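Local coordinates for type 3 secretion system chaperone PscG (Pseudomonas aeruginosa, PDB 2UWJ), which acts as a type III secretion chaperone that, together with PscE, prevents the needle protein PscF from polymerising prematurely in the cytoplasm, at residues His20-Ala25 with Ala50-Tyr55; His63-Pro68 with Pro72-Cys77. All blocks are in the same frame, centred on the assembly; numbering follows the deposited sequence.

Contact 1: His20-Ala25 with Ala50-Tyr55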
ATOM      1  N   HIS C  20       9.460  16.725   8.296  1.00 22.07           N
ATOM      2  CA  HIS C  20      10.602  17.375   8.927  1.00 28.86           C
ATOM      3  C   HIS C  20      11.529  16.500   9.782  1.00 31.24           C
ATOM      4  O   HIS C  20      12.292  17.038  10.572  1.00 29.93           O
ATOM      5  CB  HIS C  20      10.101  18.592   9.750  1.00 30.29           C
ATOM      6  CG  HIS C  20       9.016  19.387   9.061  1.00 27.80           C
ATOM      7  ND1 HIS C  20       9.178  19.959   7.809  1.00 28.20           N
ATOM      8  CD2 HIS C  20       7.726  19.634   9.420  1.00 32.10           C
ATOM      9  CE1 HIS C  20       8.039  20.519   7.425  1.00 26.34           C
ATOM     10  NE2 HIS C  20       7.141  20.339   8.382  1.00 28.32           N
ATOM     11  N   CYS C  21      11.465  15.170   9.657  1.00 28.41           N
ATOM     12  CA  CYS C  21      12.363  14.325  10.467  1.00 26.89           C
ATOM     13  C   CYS C  21      13.525  13.921   9.578  1.00 27.27           C
ATOM     14  O   CYS C  21      13.727  12.741   9.296  1.00 26.02           O
ATOM     15  CB  CYS C  21      11.638  13.084  10.976  1.00 28.46           C
ATOM     16  SG  CYS C  21      10.208  13.511  12.012  1.00 32.08           S
ATOM     17  N   HIS C  22      14.310  14.915   9.175  1.00 23.11           N
ATOM     18  CA  HIS C  22      15.398  14.687   8.227  1.00 25.74           C
ATOM     19  C   HIS C  22      16.621  13.942   8.728  1.00 23.65           C
ATOM     20  O   HIS C  22      17.164  13.081   8.015  1.00 23.91           O
ATOM     21  CB  HIS C  22      15.763  16.036   7.576  1.00 23.57           C
ATOM     22  CG  HIS C  22      14.612  16.652   6.837  1.00 26.47           C
ATOM     23  ND1 HIS C  22      14.022  16.039   5.751  1.00 27.65           N
ATOM     24  CD2 HIS C  22      13.873  17.767   7.090  1.00 24.84           C
ATOM     25  CE1 HIS C  22      12.957  16.731   5.380  1.00 28.80           C
ATOM     26  NE2 HIS C  22      12.844  17.785   6.179  1.00 27.36           N
ATOM     27  N   GLU C  23      17.061  14.271   9.928  1.00 23.36           N
ATOM     28  CA  GLU C  23      18.201  13.578  10.535  1.00 29.57           C
ATOM     29  C   GLU C  23      17.832  12.106  10.757  1.00 27.38           C
ATOM     30  O   GLU C  23      18.650  11.189  10.529  1.00 26.27           O
ATOM     31  CB  GLU C  23      18.511  14.162  11.907  1.00 34.49           C
ATOM     32  CG  GLU C  23      19.093  15.556  11.899  1.00 53.27           C
ATOM     33  CD  GLU C  23      19.382  16.035  13.329  1.00 63.98           C
ATOM     34  OE1 GLU C  23      20.025  15.263  14.099  1.00 61.27           O
ATOM     35  OE2 GLU C  23      18.961  17.166  13.676  1.00 69.23           O
ATOM     36  N   GLU C  24      16.625  11.883  11.270  1.00 24.21           N
ATOM     37  CA  GLU C  24      16.164  10.521  11.485  1.00 26.23           C
ATOM     38  C   GLU C  24      16.093   9.724  10.180  1.00 25.92           C
ATOM     39  O   GLU C  24      16.584   8.590  10.109  1.00 25.90           O
ATOM     40  CB  GLU C  24      14.782  10.506  12.169  1.00 22.88           C
ATOM     41  CG  GLU C  24      14.788  11.174  13.579  1.00 26.53           C
ATOM     42  CD  GLU C  24      14.647  12.712  13.553  1.00 33.19           C
ATOM     43  OE1 GLU C  24      14.591  13.325  12.475  1.00 31.92           O
ATOM     44  OE2 GLU C  24      14.607  13.307  14.640  1.00 29.91           O
ATOM     45  N   ALA C  25      15.514  10.321   9.135  1.00 26.77           N
ATOM     46  CA  ALA C  25      15.364   9.633   7.858  1.00 24.96           C
ATOM     47  C   ALA C  25      16.727   9.279   7.304  1.00 23.91           C
ATOM     48  O   ALA C  25      16.937   8.174   6.794  1.00 23.62           O
ATOM     49  CB  ALA C  25      14.592  10.536   6.806  1.00 25.26           C
ATOM     50  N   ALA C  50      14.508  16.821  -1.190  1.00 22.14           N
ATOM     51  CA  ALA C  50      13.544  17.619  -1.933  1.00 23.21           C
ATOM     52  C   ALA C  50      12.562  18.310  -0.982  1.00 28.65           C
ATOM     53  O   ALA C  50      12.207  19.485  -1.215  1.00 24.25           O
ATOM     54  CB  ALA C  50      12.776  16.785  -2.955  1.00 24.00           C
ATOM     55  N   ASN C  51      12.130  17.607   0.077  1.00 24.07           N
ATOM     56  CA  ASN C  51      11.186  18.194   1.027  1.00 25.29           C
ATOM     57  C   ASN C  51      11.844  19.293   1.907  1.00 27.30           C
ATOM     58  O   ASN C  51      11.158  20.047   2.557  1.00 28.99           O
ATOM     59  CB  ASN C  51      10.493  17.118   1.878  1.00 22.98           C
ATOM     60  CG  ASN C  51       9.379  16.411   1.093  1.00 27.95           C
ATOM     61  OD1 ASN C  51       8.549  17.089   0.450  1.00 23.74           O
ATOM     62  ND2 ASN C  51       9.378  15.056   1.082  1.00 20.90           N
ATOM     63  N   GLN C  52      13.166  19.375   1.905  1.00 23.57           N
ATOM     64  CA  GLN C  52      13.851  20.460   2.629  1.00 28.00           C
ATOM     65  C   GLN C  52      14.088  21.631   1.665  1.00 29.15           C
ATOM     66  O   GLN C  52      14.661  22.663   2.050  1.00 28.04           O
ATOM     67  CB  GLN C  52      15.243  20.024   3.095  1.00 24.56           C
ATOM     68  CG  GLN C  52      15.211  19.022   4.153  1.00 26.31           C
ATOM     69  CD  GLN C  52      16.600  18.591   4.563  1.00 34.45           C
ATOM     70  OE1 GLN C  52      17.362  19.363   5.169  1.00 27.96           O
ATOM     71  NE2 GLN C  52      16.941  17.343   4.251  1.00 30.02           N
ATOM     72  N   GLY C  53      13.713  21.445   0.402  1.00 25.54           N
ATOM     73  CA  GLY C  53      13.982  22.466  -0.607  1.00 26.48           C
ATOM     74  C   GLY C  53      15.409  22.372  -1.162  1.00 27.83           C
ATOM     75  O   GLY C  53      15.846  23.258  -1.905  1.00 25.57           O
ATOM     76  N   ARG C  54      16.143  21.298  -0.852  1.00 24.32           N
ATOM     77  CA  ARG C  54      17.531  21.143  -1.342  1.00 24.24           C
ATOM     78  C   ARG C  54      17.491  20.420  -2.650  1.00 26.46           C
ATOM     79  O   ARG C  54      17.939  19.234  -2.771  1.00 23.28           O
ATOM     80  CB  ARG C  54      18.332  20.341  -0.334  1.00 24.25           C
ATOM     81  CG  ARG C  54      18.575  21.104   0.948  1.00 33.91           C
ATOM     82  CD  ARG C  54      19.970  20.630   1.362  1.00 45.10           C
ATOM     83  NE  ARG C  54      19.845  19.938   2.590  1.00 36.93           N
ATOM     84  CZ  ARG C  54      20.729  19.161   3.189  1.00 37.06           C
ATOM     85  NH1 ARG C  54      21.951  18.882   2.722  1.00 34.38           N
ATOM     86  NH2 ARG C  54      20.311  18.641   4.317  1.00 29.73           N
ATOM     87  N   TYR C  55      16.929  21.106  -3.631  1.00 22.56           N
ATOM     88  CA  TYR C  55      16.698  20.536  -4.952  1.00 25.06           C
ATOM     89  C   TYR C  55      17.921  20.121  -5.755  1.00 27.86           C
ATOM     90  O   TYR C  55      17.877  19.077  -6.452  1.00 22.20           O
ATOM     91  CB  TYR C  55      15.839  21.498  -5.825  1.00 23.84           C
ATOM     92  CG  TYR C  55      14.536  21.960  -5.148  1.00 29.01           C
ATOM     93  CD1 TYR C  55      13.564  21.022  -4.733  1.00 26.83           C
ATOM     94  CD2 TYR C  55      14.303  23.340  -4.853  1.00 27.75           C
ATOM     95  CE1 TYR C  55      12.397  21.408  -4.030  1.00 26.26           C
ATOM     96  CE2 TYR C  55      13.135  23.735  -4.158  1.00 25.67           C
ATOM     97  CZ  TYR C  55      12.192  22.773  -3.753  1.00 29.23           C
ATOM     98  OH  TYR C  55      11.045  23.160  -3.098  1.00 30.39           O
TER
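Gln52 lays its side chain over one face of the His22 imidazole, and this stack makes up most of the contact. From CB, a chi1 of -69° turns CG anti to the carbonyl carbon and sets it above the middle of the ring: CG stands 3.3 Å from the ring centroid of His22, almost on the ring normal, which meets the definition of a CH-pi contact. The extended chi2 (179°) then carries Gln52 CD on across the ring toward the root of the imidazole, 3.6 Å from His22 CG. At the tip, Gln52 NE2 sits 3.5 Å from His22 ND1, while OE1 turns to Arg54, whose NH2 donates to it over 3.2 Å in an almost straight bond lying in the guanidinium plane. The amide and imidazole planes are stacked with a tilt of 22°, and the two side chains run past each other in opposite directions. Asn51 adds a lesser touch, its CB 4.3 Å from His22 CE1 at the ring edge.

Ser48, one turn earlier on helix 38-51, ties both partners: its OG hydrogen-bonds His22 ND1, and its carbonyl O takes a weak bond from Gln52 NE2. Arg54 in turn forms a salt bridge with Glu57. Across the segments themselves the grip is therefore van der Waals and CH-pi, joining the start of helix 22-34 to the end of helix 38-51, where Gly53 closes a Schellman motif. The bond from Ser48 OG probably limits rotation of the ring, and mainly Arg54 that of the amide, whereas the stacked faces supply the adhesion.

Contact 2: His63-Pro68 with Pro72-Cys77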
ATOM      1  N   HIS C  63      21.836  11.858 -12.365  1.00 31.00           N
ATOM      2  CA  HIS C  63      22.955  11.428 -13.245  1.00 38.62           C
ATOM      3  C   HIS C  63      23.115   9.906 -13.319  1.00 27.44           C
ATOM      4  O   HIS C  63      23.561   9.337 -12.353  1.00 29.77           O
ATOM      5  CB  HIS C  63      24.265  11.974 -12.676  1.00 42.53           C
ATOM      6  CG  HIS C  63      24.379  13.462 -12.769  1.00 53.29           C
ATOM      7  ND1 HIS C  63      24.310  14.130 -13.971  1.00 54.42           N
ATOM      8  CD2 HIS C  63      24.540  14.412 -11.814  1.00 50.62           C
ATOM      9  CE1 HIS C  63      24.421  15.429 -13.756  1.00 51.37           C
ATOM     10  NE2 HIS C  63      24.562  15.624 -12.456  1.00 53.56           N
ATOM     11  N   GLY C  64      22.722   9.288 -14.428  1.00 33.76           N
ATOM     12  CA  GLY C  64      22.827   7.834 -14.557  1.00 35.22           C
ATOM     13  C   GLY C  64      21.801   7.068 -13.693  1.00 38.69           C
ATOM     14  O   GLY C  64      21.871   5.844 -13.577  1.00 36.13           O
ATOM     15  N   ASN C  65      20.834   7.775 -13.097  1.00 29.24           N
ATOM     16  CA  ASN C  65      19.839   7.125 -12.235  1.00 28.32           C
ATOM     17  C   ASN C  65      19.402   5.771 -12.821  1.00 21.50           C
ATOM     18  O   ASN C  65      18.842   5.702 -13.924  1.00 27.78           O
ATOM     19  CB  ASN C  65      18.576   7.995 -12.058  1.00 25.50           C
ATOM     20  CG  ASN C  65      17.439   7.200 -11.416  1.00 26.35           C
ATOM     21  OD1 ASN C  65      17.650   6.505 -10.410  1.00 23.42           O
ATOM     22  ND2 ASN C  65      16.247   7.308 -11.978  1.00 24.08           N
ATOM     23  N   PRO C  66      19.612   4.697 -12.067  1.00 26.84           N
ATOM     24  CA  PRO C  66      19.237   3.362 -12.543  1.00 30.13           C
ATOM     25  C   PRO C  66      17.800   2.892 -12.163  1.00 34.09           C
ATOM     26  O   PRO C  66      17.368   1.843 -12.624  1.00 25.69           O
ATOM     27  CB  PRO C  66      20.295   2.485 -11.891  1.00 31.27           C
ATOM     28  CG  PRO C  66      20.357   3.040 -10.547  1.00 30.34           C
ATOM     29  CD  PRO C  66      20.336   4.611 -10.792  1.00 25.08           C
ATOM     30  N   TRP C  67      17.065   3.683 -11.360  1.00 29.80           N
ATOM     31  CA  TRP C  67      15.715   3.296 -10.894  1.00 26.45           C
ATOM     32  C   TRP C  67      14.660   4.220 -11.440  1.00 23.51           C
ATOM     33  O   TRP C  67      14.476   5.316 -10.921  1.00 23.68           O
ATOM     34  CB  TRP C  67      15.709   3.326  -9.356  1.00 22.94           C
ATOM     35  CG  TRP C  67      16.600   2.258  -8.798  1.00 30.32           C
ATOM     36  CD1 TRP C  67      16.496   0.900  -9.017  1.00 30.33           C
ATOM     37  CD2 TRP C  67      17.755   2.441  -7.987  1.00 28.27           C
ATOM     38  NE1 TRP C  67      17.523   0.244  -8.399  1.00 29.90           N
ATOM     39  CE2 TRP C  67      18.312   1.158  -7.758  1.00 30.86           C
ATOM     40  CE3 TRP C  67      18.381   3.566  -7.424  1.00 25.65           C
ATOM     41  CZ2 TRP C  67      19.463   0.969  -6.997  1.00 28.97           C
ATOM     42  CZ3 TRP C  67      19.544   3.379  -6.658  1.00 27.44           C
ATOM     43  CH2 TRP C  67      20.067   2.087  -6.460  1.00 32.52           C
ATOM     44  N   PRO C  68      13.953   3.801 -12.491  1.00 24.89           N
ATOM     45  CA  PRO C  68      12.926   4.670 -13.072  1.00 23.80           C
ATOM     46  C   PRO C  68      11.869   5.207 -12.105  1.00 25.45           C
ATOM     47  O   PRO C  68      11.373   6.301 -12.298  1.00 23.82           O
ATOM     48  CB  PRO C  68      12.325   3.800 -14.191  1.00 27.46           C
ATOM     49  CG  PRO C  68      13.544   2.919 -14.616  1.00 28.68           C
ATOM     50  CD  PRO C  68      14.080   2.528 -13.247  1.00 25.77           C
ATOM     51  N   PRO C  72      10.192  10.701 -11.136  1.00 20.89           N
ATOM     52  CA  PRO C  72       9.277  11.803 -10.812  1.00 21.94           C
ATOM     53  C   PRO C  72       9.886  12.831  -9.838  1.00 23.98           C
ATOM     54  O   PRO C  72       9.571  14.011  -9.933  1.00 21.46           O
ATOM     55  CB  PRO C  72       8.059  11.093 -10.187  1.00 19.05           C
ATOM     56  CG  PRO C  72       8.035   9.728 -10.991  1.00 20.92           C
ATOM     57  CD  PRO C  72       9.519   9.375 -11.030  1.00 16.82           C
ATOM     58  N   TRP C  73      10.692  12.363  -8.869  1.00 20.81           N
ATOM     59  CA  TRP C  73      11.307  13.256  -7.913  1.00 19.25           C
ATOM     60  C   TRP C  73      12.230  14.233  -8.619  1.00 23.03           C
ATOM     61  O   TRP C  73      12.258  15.419  -8.239  1.00 19.55           O
ATOM     62  CB  TRP C  73      12.119  12.499  -6.847  1.00 19.63           C
ATOM     63  CG  TRP C  73      11.252  11.578  -6.089  1.00 19.98           C
ATOM     64  CD1 TRP C  73      10.932  10.270  -6.405  1.00 20.43           C
ATOM     65  CD2 TRP C  73      10.541  11.889  -4.890  1.00 22.99           C
ATOM     66  NE1 TRP C  73      10.058   9.750  -5.450  1.00 22.83           N
ATOM     67  CE2 TRP C  73       9.814  10.730  -4.511  1.00 26.72           C
ATOM     68  CE3 TRP C  73      10.449  13.044  -4.089  1.00 30.66           C
ATOM     69  CZ2 TRP C  73       9.008  10.702  -3.354  1.00 28.98           C
ATOM     70  CZ3 TRP C  73       9.638  13.003  -2.934  1.00 28.01           C
ATOM     71  CH2 TRP C  73       8.946  11.859  -2.585  1.00 25.05           C
ATOM     72  N   PHE C  74      12.978  13.782  -9.621  1.00 20.27           N
ATOM     73  CA  PHE C  74      13.870  14.711 -10.347  1.00 22.99           C
ATOM     74  C   PHE C  74      13.030  15.739 -11.157  1.00 22.63           C
ATOM     75  O   PHE C  74      13.396  16.922 -11.183  1.00 24.31           O
ATOM     76  CB  PHE C  74      14.862  13.944 -11.245  1.00 20.94           C
ATOM     77  CG  PHE C  74      15.638  12.881 -10.487  1.00 20.93           C
ATOM     78  CD1 PHE C  74      16.147  13.154  -9.221  1.00 20.29           C
ATOM     79  CD2 PHE C  74      15.835  11.598 -11.039  1.00 24.00           C
ATOM     80  CE1 PHE C  74      16.862  12.152  -8.489  1.00 25.87           C
ATOM     81  CE2 PHE C  74      16.538  10.605 -10.327  1.00 23.66           C
ATOM     82  CZ  PHE C  74      17.045  10.876  -9.064  1.00 24.79           C
ATOM     83  N   ALA C  75      11.933  15.299 -11.796  1.00 22.61           N
ATOM     84  CA  ALA C  75      11.032  16.253 -12.492  1.00 21.70           C
ATOM     85  C   ALA C  75      10.543  17.321 -11.444  1.00 27.39           C
ATOM     86  O   ALA C  75      10.522  18.534 -11.712  1.00 25.31           O
ATOM     87  CB  ALA C  75       9.799  15.528 -13.035  1.00 21.74           C
ATOM     88  N   LEU C  76      10.155  16.866 -10.257  1.00 22.62           N
ATOM     89  CA  LEU C  76       9.621  17.820  -9.247  1.00 20.85           C
ATOM     90  C   LEU C  76      10.715  18.826  -8.873  1.00 26.18           C
ATOM     91  O   LEU C  76      10.423  20.033  -8.682  1.00 24.79           O
ATOM     92  CB  LEU C  76       9.125  17.098  -7.977  1.00 19.09           C
ATOM     93  CG  LEU C  76       7.772  16.334  -8.175  1.00 23.63           C
ATOM     94  CD1 LEU C  76       7.510  15.408  -6.987  1.00 26.08           C
ATOM     95  CD2 LEU C  76       6.636  17.304  -8.356  1.00 24.20           C
ATOM     96  N   CYS C  77      11.958  18.343  -8.734  1.00 21.01           N
ATOM     97  CA  CYS C  77      13.092  19.213  -8.379  1.00 23.63           C
ATOM     98  C   CYS C  77      13.334  20.265  -9.485  1.00 25.55           C
ATOM     99  O   CYS C  77      13.582  21.477  -9.214  1.00 22.38           O
ATOM    100  CB  CYS C  77      14.372  18.370  -8.162  1.00 22.40           C
ATOM    101  SG  CYS C  77      14.360  17.516  -6.575  1.00 23.87           S
TER
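With chi1 at 168°, Asn65 sets its CG anti to the backbone N and swings the amide toward helix 71-80, while Phe74, at chi1 -53°, sends its ring out from that helix to meet it. The meeting point on the ring is a single atom: Phe74 CE2 lies 3.7 Å from Asn65 CG, with Asn65 CB and ND2 equally near. Because Asn65 CG lies in the plane of the phenyl ring, the approach is to the ring edge, and the amide plane stands 80° from the ring plane. Nothing polar passes between the two; the amide serves here as a packing surface.

Its polar atoms are engaged by the loop and by the first residue of the helix. The chief partner is Glu71, whose OE2 hydrogen-bonds Asn65 ND2, so the amide nitrogen links the loop to the helix that follows. Asn65 OD1 accepts from Trp67 N at 3.0 Å, with the donor above the carbonyl plane, and Asn65 ND2 returns a bond to Trp67 O at 2.9 Å, close to the plane of its own amide. A second, lighter touch comes where Pro68 O lies 3.8 Å from Pro72 CD, near the beginning of helix 71-80.

Phe74 also touches Leu59 and Arg90, from helices 55-59 and 84-95, whereas Pro72 rests on Leu102 and Phe105 of helix 100-113. The Asn65 bond in which OD1 accepts from the backbone N two residues on defines an Asx turn, used here in the loop connecting successive helices of an all-helical chaperone belonging to the TPR clan.

The contacts follow one another along the chain, contact 1 closing before contact 2 opens, and their centres are about 17 Å apart. Their segments nevertheless touch: Cys77 SG lies 3.8 Å from Tyr55 O and 4.0 Å from Ala50 CB, both packing contacts, so helix 71-80 meets the end of helix 38-51 and the start of helix 55-59. Contact 1 joins the start of helix 22-34 to the end of helix 38-51; contact 2 sets loop 63-68 against helix 71-80. Partner chains pack near both. Asn51 OD1 of contact 1 hydrogen-bonds the backbone of another protein's chain, and Cys21 packs on Ile63 of PscE; in contact 2, Pro72, Trp73 and Leu76 pack on apolar side chains of another protein.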